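D-alanyl-lipoteichoic acid synthetase (Streptococcus pneumoniae, PDB 3BMA) probably takes part in the D-alanylation of lipoteichoic acid at the cell membrane, a step of cell wall biogenesis. Local coordinates at residues His136-Gln141 and Phe285-Val290; Ala142-Ala147 and Ala167-Leu172. The protein carries 1 engineered substitution. All coordinates share one frame; numbering follows the deposited sequence.

Contact 1: His136-Gln141 and Phe285-Val290; sequences HQSGDQ and FSKSKV
Lys287 reaches alone from the end of helix 274-287 to the loop 136-141, where it meets Ser138 and Asp140. Its CB points toward the loop, and CG stands anti to the carbonyl carbon (chi1 -73°). From there the chain runs extended through CD to NZ, spanning a backbone separation of 10.7 Å between Lys287 CA and Ser138 CA. CB, CG and CD meet nothing of 136-141 and carry the chain across; CE is the first atom to arrive, 3.4 Å from Asp140 OD2. NZ then donates to three oxygens. It forms a salt bridge with Asp140 OD2 at 2.8 Å, on the syn side and 18° out of the carboxylate plane. It gives a longer bond to Ser138 OG at 3.2 Å. It also bonds to a water 3.0 Å from Lys287 NZ, and the water donates in turn to His136 O (2.6 Å from the water oxygen). Asp140 is the N-cap of helix 141-153: OD1 takes the backbone N-H of Ser143 while OD2 holds the lysine, so the carboxylate is gripped at both oxygens, its charge probably favoured by helix start and ammonium alike. On the other side, helix 274-287 closes in a Schellman motif, with Val290 N bonded to Phe285 O at 2.9 Å, a weak Lys289 N to Ser286 O bond, and positive phi at Lys289. Strand 291-296 of the parallel sheet follows directly, and Phe285 packs inward on Pro292, Phe294 and Val102.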
ATOM      1  N   HIS C 136      17.071  -6.586   6.022  1.00 29.33           N
ATOM      2  CA  HIS C 136      18.519  -6.390   5.929  1.00 27.53           C
ATOM      3  C   HIS C 136      19.243  -7.360   5.004  1.00 27.19           C
ATOM      4  O   HIS C 136      20.460  -7.261   4.851  1.00 29.39           O
ATOM      5  CB  HIS C 136      19.155  -6.420   7.320  1.00 23.08           C
ATOM      6  CG  HIS C 136      18.722  -5.287   8.193  1.00 24.66           C
ATOM      7  ND1 HIS C 136      17.833  -5.448   9.231  1.00 24.08           N
ATOM      8  CD2 HIS C 136      19.028  -3.969   8.159  1.00 29.76           C
ATOM      9  CE1 HIS C 136      17.617  -4.279   9.807  1.00 27.04           C
ATOM     10  NE2 HIS C 136      18.333  -3.365   9.177  1.00 33.07           N
ATOM     11  N   GLN C 137      18.509  -8.290   4.400  1.00 27.14           N
ATOM     12  CA  GLN C 137      19.106  -9.220   3.441  1.00 29.09           C
ATOM     13  C   GLN C 137      19.573  -8.469   2.199  1.00 33.19           C
ATOM     14  O   GLN C 137      18.937  -7.502   1.770  1.00 40.92           O
ATOM     15  CB  GLN C 137      18.157 -10.379   3.100  1.00 21.67           C
ATOM     16  CG  GLN C 137      16.801  -9.990   2.518  1.00 37.47           C
ATOM     17  CD  GLN C 137      16.833  -9.780   1.014  1.00 39.31           C
ATOM     18  OE1 GLN C 137      17.639 -10.384   0.310  1.00 49.61           O
ATOM     19  NE2 GLN C 137      15.963  -8.910   0.519  1.00 50.05           N
ATOM     20  N   SER C 138      20.695  -8.907   1.641  1.00 39.00           N
ATOM     21  CA  SER C 138      21.288  -8.223   0.498  1.00 36.64           C
ATOM     22  C   SER C 138      21.226  -9.052  -0.782  1.00 33.01           C
ATOM     23  O   SER C 138      21.894  -8.727  -1.765  1.00 38.10           O
ATOM     24  CB  SER C 138      22.726  -7.802   0.818  1.00 33.77           C
ATOM     25  OG  SER C 138      23.532  -8.914   1.158  1.00 41.83           O
ATOM     26  N   GLY C 139      20.426 -10.117  -0.764  1.00 33.14           N
ATOM     27  CA  GLY C 139      20.199 -10.959  -1.944  1.00 32.54           C
ATOM     28  C   GLY C 139      21.359 -11.873  -2.314  1.00 42.94           C
ATOM     29  O   GLY C 139      21.382 -12.460  -3.402  1.00 40.52           O
ATOM     30  N   ASP C 140      22.315 -12.006  -1.399  1.00 40.97           N
ATOM     31  CA  ASP C 140      23.522 -12.789  -1.632  1.00 43.27           C
ATOM     32  C   ASP C 140      23.349 -14.278  -1.287  1.00 47.66           C
ATOM     33  O   ASP C 140      22.224 -14.778  -1.194  1.00 53.38           O
ATOM     34  CB  ASP C 140      24.702 -12.172  -0.865  1.00 42.65           C
ATOM     35  CG  ASP C 140      24.428 -12.005   0.631  1.00 36.28           C
ATOM     36  OD1 ASP C 140      23.365 -12.440   1.134  1.00 28.53           O
ATOM     37  OD2 ASP C 140      25.297 -11.425   1.311  1.00 30.54           O
ATOM     38  N   GLN C 141      24.471 -14.969  -1.100  1.00 47.29           N
ATOM     39  CA  GLN C 141      24.486 -16.382  -0.725  1.00 45.58           C
ATOM     40  C   GLN C 141      24.082 -16.576   0.738  1.00 40.62           C
ATOM     41  O   GLN C 141      23.507 -17.602   1.095  1.00 37.27           O
ATOM     42  CB  GLN C 141      25.875 -16.977  -0.985  1.00 47.57           C
ATOM     43  CG  GLN C 141      25.962 -18.508  -0.943  1.00 61.40           C
ATOM     44  CD  GLN C 141      25.173 -19.192  -2.047  1.00 76.25           C
ATOM     45  OE1 GLN C 141      25.123 -18.716  -3.184  1.00 81.12           O
ATOM     46  NE2 GLN C 141      24.556 -20.322  -1.715  1.00 77.67           N
ATOM     47  N   PHE C 285      29.784 -10.802  10.562  1.00 29.34           N
ATOM     48  CA  PHE C 285      30.952 -10.205  11.214  1.00 31.38           C
ATOM     49  C   PHE C 285      31.816  -9.400  10.238  1.00 28.09           C
ATOM     50  O   PHE C 285      32.369  -8.363  10.600  1.00 34.93           O
ATOM     51  CB  PHE C 285      31.803 -11.283  11.898  1.00 23.85           C
ATOM     52  CG  PHE C 285      31.233 -11.791  13.204  1.00 33.42           C
ATOM     53  CD1 PHE C 285      30.090 -11.220  13.772  1.00 26.53           C
ATOM     54  CD2 PHE C 285      31.872 -12.822  13.889  1.00 22.71           C
ATOM     55  CE1 PHE C 285      29.590 -11.681  14.988  1.00 20.77           C
ATOM     56  CE2 PHE C 285      31.378 -13.288  15.108  1.00 22.41           C
ATOM     57  CZ  PHE C 285      30.233 -12.722  15.654  1.00 19.36           C
ATOM     58  N   SER C 286      31.914  -9.883   9.002  1.00 28.14           N
ATOM     59  CA  SER C 286      32.667  -9.205   7.954  1.00 23.50           C
ATOM     60  C   SER C 286      31.959  -7.950   7.450  1.00 30.27           C
ATOM     61  O   SER C 286      32.596  -6.912   7.255  1.00 33.93           O
ATOM     62  CB  SER C 286      32.944 -10.169   6.796  1.00 30.62           C
ATOM     63  OG  SER C 286      33.618  -9.527   5.726  1.00 32.70           O
ATOM     64  N   LYS C 287      30.646  -8.057   7.237  1.00 35.75           N
ATOM     65  CA  LYS C 287      29.823  -6.944   6.762  1.00 35.62           C
ATOM     66  C   LYS C 287      29.737  -5.820   7.790  1.00 38.84           C
ATOM     67  O   LYS C 287      29.764  -4.644   7.429  1.00 41.02           O
ATOM     68  CB  LYS C 287      28.409  -7.423   6.439  1.00 37.58           C
ATOM     69  CG  LYS C 287      28.269  -8.248   5.171  1.00 40.68           C
ATOM     70  CD  LYS C 287      26.883  -8.867   5.124  1.00 39.46           C
ATOM     71  CE  LYS C 287      26.616  -9.545   3.800  1.00 45.83           C
ATOM     72  NZ  LYS C 287      25.201  -9.993   3.704  1.00 43.83           N
ATOM     73  N   SER C 288      29.637  -6.194   9.066  1.00 39.25           N
ATOM     74  CA  SER C 288      29.482  -5.232  10.160  1.00 37.41           C
ATOM     75  C   SER C 288      30.818  -4.752  10.715  1.00 37.10           C
ATOM     76  O   SER C 288      30.849  -3.867  11.571  1.00 39.84           O
ATOM     77  CB  SER C 288      28.643  -5.832  11.293  1.00 36.74           C
ATOM     78  OG  SER C 288      27.471  -6.455  10.804  1.00 37.65           O
ATOM     79  N   LYS C 289      31.908  -5.338  10.214  1.00 40.90           N
ATOM     80  CA  LYS C 289      33.281  -5.058  10.658  1.00 44.75           C
ATOM     81  C   LYS C 289      33.477  -5.291  12.157  1.00 41.66           C
ATOM     82  O   LYS C 289      34.104  -4.472  12.835  1.00 40.77           O
ATOM     83  CB  LYS C 289      33.738  -3.632  10.283  1.00 45.31           C
ATOM     84  CG  LYS C 289      33.608  -3.262   8.814  1.00 46.28           C
ATOM     85  CD  LYS C 289      34.278  -1.928   8.541  1.00 52.10           C
ATOM     86  CE  LYS C 289      33.867  -1.364   7.191  1.00 70.10           C
ATOM     87  NZ  LYS C 289      32.446  -0.899   7.186  1.00 76.57           N
ATOM     88  N   VAL C 290      32.933  -6.390  12.680  1.00 37.92           N
ATOM     89  CA  VAL C 290      33.142  -6.691  14.100  1.00 37.39           C
ATOM     90  C   VAL C 290      34.460  -7.445  14.294  1.00 33.42           C
ATOM     91  O   VAL C 290      34.914  -8.158  13.395  1.00 28.75           O
ATOM     92  CB  VAL C 290      31.917  -7.397  14.823  1.00 35.36           C
ATOM     93  CG1 VAL C 290      30.606  -7.161  14.095  1.00 31.04           C
ATOM     94  CG2 VAL C 290      32.148  -8.873  15.043  1.00 33.04           C
TER
HETATM   95  O   HOH W   1      22.719  -8.336   4.201  1.00 38.44           O

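Contact 2: Ala142-Ala147 and Ala167-Leu172; sequences ASQYAA and ASKEEL
Helix 141-153 passes the C-terminal end of helix 160-167 closely, with Gln144 CA only 4.6 Å from Ala167 CA, just where Ser168 leaves helical geometry and Lys169 turns the chain with positive phi. Gln144 lies over this end. Its CG is anti to the backbone N (chi1 -171°), and a bend at chi2 brings the amide N-H to the last helical carbonyl, Ala167 O. NE2 donates to Ala167 O at 3.0 Å with an N-H...O angle of 150°; the donor sits 17° off the carbonyl plane rather than within it. The same oxygen also lies 3.4 Å from Gln144 CG, so methylene and amide both pack against it. Being at a helix C terminus, this carbonyl probably carries extra negative character that suits an amide N-H. The two helices, joined by a short loop, pack like a helical hairpin, and alanines lie where they meet: Ala147 CB meets Ala167 CB at 4.0 Å and lies 3.6 Å from Ala167 N. The small methyls let the backbones come this near. Ala147 also touches Val163 and Leu166, while Ala167 rests on Thr148 and Leu151, which continues the seam along both helices. Lys169 approaches from the loop and crosses the side chain of Gln144 at about a right angle. Its aliphatic part makes the contact: Lys169 CG is 3.7 Å from Gln144 CG, and after the bend at chi2 its CE comes within 4.1 Å of Gln144 CB, leading the chain on toward Gln141. A different side of helix 141-153 packs on helix 274-287, where Ala142, Tyr145 and Ala146 touch Leu280 and Tyr145 OH hydrogen-bonds to Asp277.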
ATOM      1  N   ALA C 142      24.389 -15.588   1.576  1.00 38.71           N
ATOM      2  CA  ALA C 142      23.979 -15.601   2.978  1.00 36.73           C
ATOM      3  C   ALA C 142      22.455 -15.541   3.131  1.00 36.38           C
ATOM      4  O   ALA C 142      21.891 -16.228   3.979  1.00 34.84           O
ATOM      5  CB  ALA C 142      24.643 -14.462   3.740  1.00 33.60           C
ATOM      6  N   SER C 143      21.800 -14.735   2.294  1.00 39.43           N
ATOM      7  CA  SER C 143      20.342 -14.598   2.320  1.00 37.28           C
ATOM      8  C   SER C 143      19.648 -15.839   1.769  1.00 33.61           C
ATOM      9  O   SER C 143      18.611 -16.247   2.281  1.00 37.99           O
ATOM     10  CB  SER C 143      19.893 -13.357   1.541  1.00 35.21           C
ATOM     11  OG  SER C 143      19.674 -13.645   0.168  1.00 42.19           O
ATOM     12  N   GLN C 144      20.229 -16.425   0.724  1.00 35.98           N
ATOM     13  CA  GLN C 144      19.688 -17.623   0.090  1.00 31.99           C
ATOM     14  C   GLN C 144      19.807 -18.849   0.997  1.00 38.57           C
ATOM     15  O   GLN C 144      18.885 -19.664   1.067  1.00 39.82           O
ATOM     16  CB  GLN C 144      20.384 -17.873  -1.255  1.00 35.60           C
ATOM     17  CG  GLN C 144      19.764 -18.980  -2.117  1.00 34.70           C
ATOM     18  CD  GLN C 144      20.402 -20.343  -1.900  1.00 53.91           C
ATOM     19  OE1 GLN C 144      21.626 -20.481  -1.907  1.00 66.03           O
ATOM     20  NE2 GLN C 144      19.568 -21.361  -1.713  1.00 52.65           N
ATOM     21  N   TYR C 145      20.939 -18.969   1.689  1.00 35.74           N
ATOM     22  CA  TYR C 145      21.171 -20.098   2.581  1.00 32.37           C
ATOM     23  C   TYR C 145      20.288 -20.032   3.833  1.00 29.93           C
ATOM     24  O   TYR C 145      19.718 -21.045   4.247  1.00 34.29           O
ATOM     25  CB  TYR C 145      22.663 -20.237   2.960  1.00 28.19           C
ATOM     26  CG  TYR C 145      22.889 -21.325   3.984  1.00 32.64           C
ATOM     27  CD1 TYR C 145      22.869 -22.669   3.615  1.00 28.40           C
ATOM     28  CD2 TYR C 145      23.070 -21.013   5.331  1.00 28.08           C
ATOM     29  CE1 TYR C 145      23.043 -23.669   4.558  1.00 23.79           C
ATOM     30  CE2 TYR C 145      23.245 -22.003   6.278  1.00 18.88           C
ATOM     31  CZ  TYR C 145      23.227 -23.324   5.888  1.00 22.11           C
ATOM     32  OH  TYR C 145      23.388 -24.307   6.837  1.00 28.87           O
ATOM     33  N   ALA C 146      20.183 -18.847   4.428  1.00 29.17           N
ATOM     34  CA  ALA C 146      19.430 -18.661   5.672  1.00 25.28           C
ATOM     35  C   ALA C 146      17.925 -18.824   5.475  1.00 26.14           C
ATOM     36  O   ALA C 146      17.222 -19.263   6.388  1.00 30.61           O
ATOM     37  CB  ALA C 146      19.744 -17.305   6.291  1.00 19.08           C
ATOM     38  N   ALA C 147      17.445 -18.465   4.282  1.00 31.06           N
ATOM     39  CA  ALA C 147      16.048 -18.670   3.905  1.00 25.25           C
ATOM     40  C   ALA C 147      15.745 -20.150   3.784  1.00 26.83           C
ATOM     41  O   ALA C 147      14.678 -20.604   4.200  1.00 27.37           O
ATOM     42  CB  ALA C 147      15.741 -17.967   2.596  1.00 24.77           C
ATOM     43  N   ALA C 167      15.066 -18.115  -0.967  1.00 42.50           N
ATOM     44  CA  ALA C 167      15.629 -19.464  -1.033  1.00 43.08           C
ATOM     45  C   ALA C 167      15.899 -19.929  -2.466  1.00 46.51           C
ATOM     46  O   ALA C 167      16.852 -20.666  -2.708  1.00 51.17           O
ATOM     47  CB  ALA C 167      14.713 -20.448  -0.326  1.00 40.99           C
ATOM     48  N   SER C 168      15.067 -19.486  -3.407  1.00 52.69           N
ATOM     49  CA  SER C 168      15.176 -19.896  -4.807  1.00 53.09           C
ATOM     50  C   SER C 168      15.995 -18.937  -5.674  1.00 56.45           C
ATOM     51  O   SER C 168      15.928 -19.012  -6.904  1.00 62.40           O
ATOM     52  CB  SER C 168      13.780 -20.075  -5.411  1.00 53.56           C
ATOM     53  OG  SER C 168      13.070 -21.105  -4.752  1.00 60.02           O
ATOM     54  N   LYS C 169      16.756 -18.046  -5.030  1.00 59.20           N
ATOM     55  CA  LYS C 169      17.549 -16.987  -5.692  1.00 63.39           C
ATOM     56  C   LYS C 169      16.728 -15.997  -6.541  1.00 61.36           C
ATOM     57  O   LYS C 169      17.282 -15.276  -7.377  1.00 61.16           O
ATOM     58  CB  LYS C 169      18.714 -17.572  -6.517  1.00 67.88           C
ATOM     59  CG  LYS C 169      19.938 -18.001  -5.715  1.00 77.23           C
ATOM     60  CD  LYS C 169      20.890 -16.835  -5.454  1.00 80.72           C
ATOM     61  CE  LYS C 169      22.210 -17.320  -4.868  1.00 80.90           C
ATOM     62  NZ  LYS C 169      23.194 -16.213  -4.711  1.00 78.63           N
ATOM     63  N   GLU C 170      15.415 -15.966  -6.319  1.00 58.97           N
ATOM     64  CA  GLU C 170      14.525 -15.058  -7.032  1.00 59.63           C
ATOM     65  C   GLU C 170      14.607 -13.665  -6.440  1.00 60.97           C
ATOM     66  O   GLU C 170      14.776 -13.500  -5.226  1.00 60.80           O
ATOM     67  CB  GLU C 170      13.079 -15.545  -6.969  1.00 59.13           C
ATOM     68  CG  GLU C 170      12.765 -16.755  -7.831  1.00 60.50           C
ATOM     69  CD  GLU C 170      11.337 -17.237  -7.649  1.00 63.04           C
ATOM     70  OE1 GLU C 170      10.413 -16.393  -7.608  1.00 67.82           O
ATOM     71  OE2 GLU C 170      11.136 -18.464  -7.546  1.00 67.56           O
ATOM     72  N   GLU C 171      14.490 -12.664  -7.306  1.00 61.61           N
ATOM     73  CA  GLU C 171      14.446 -11.276  -6.878  1.00 60.98           C
ATOM     74  C   GLU C 171      13.061 -10.934  -6.356  1.00 54.08           C
ATOM     75  O   GLU C 171      12.052 -11.344  -6.934  1.00 47.46           O
ATOM     76  CB  GLU C 171      14.804 -10.342  -8.030  1.00 67.77           C
ATOM     77  CG  GLU C 171      16.295 -10.220  -8.295  1.00 80.80           C
ATOM     78  CD  GLU C 171      16.643  -8.994  -9.119  1.00 92.85           C
ATOM     79  OE1 GLU C 171      15.748  -8.463  -9.813  1.00 97.72           O
ATOM     80  OE2 GLU C 171      17.815  -8.561  -9.069  1.00 98.88           O
ATOM     81  N   LEU C 172      13.024 -10.188  -5.256  1.00 49.54           N
ATOM     82  CA  LEU C 172      11.773  -9.694  -4.698  1.00 40.99           C
ATOM     83  C   LEU C 172      11.240  -8.559  -5.562  1.00 37.87           C
ATOM     84  O   LEU C 172      12.009  -7.850  -6.219  1.00 39.75           O
ATOM     85  CB  LEU C 172      11.964  -9.224  -3.252  1.00 36.54           C
ATOM     86  CG  LEU C 172      12.357 -10.277  -2.211  1.00 34.09           C
ATOM     87  CD1 LEU C 172      12.902  -9.618  -0.965  1.00 43.50           C
ATOM     88  CD2 LEU C 172      11.202 -11.188  -1.858  1.00 40.16           C
TER

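From the N terminus, the chain leaves strand 101-105 and passes through helix 127-136 into the loop 136-141, the first side of contact 1. Helix 141-153 starts at once, and contact 2 closes a short loop between it and the end of helix 160-167. Helix 174-194 and its successors then lead back to helix 274-287, where contact 1 closes the longer loop around contact 2. The 143 enclosed residues contain helices but no strand, an excursion between two neighbouring strands of the parallel sheet. The nested contacts, centres 13 Å apart, touch directly: Gln137 packs on Leu172 and Ser143, and Gln141 on Lys169.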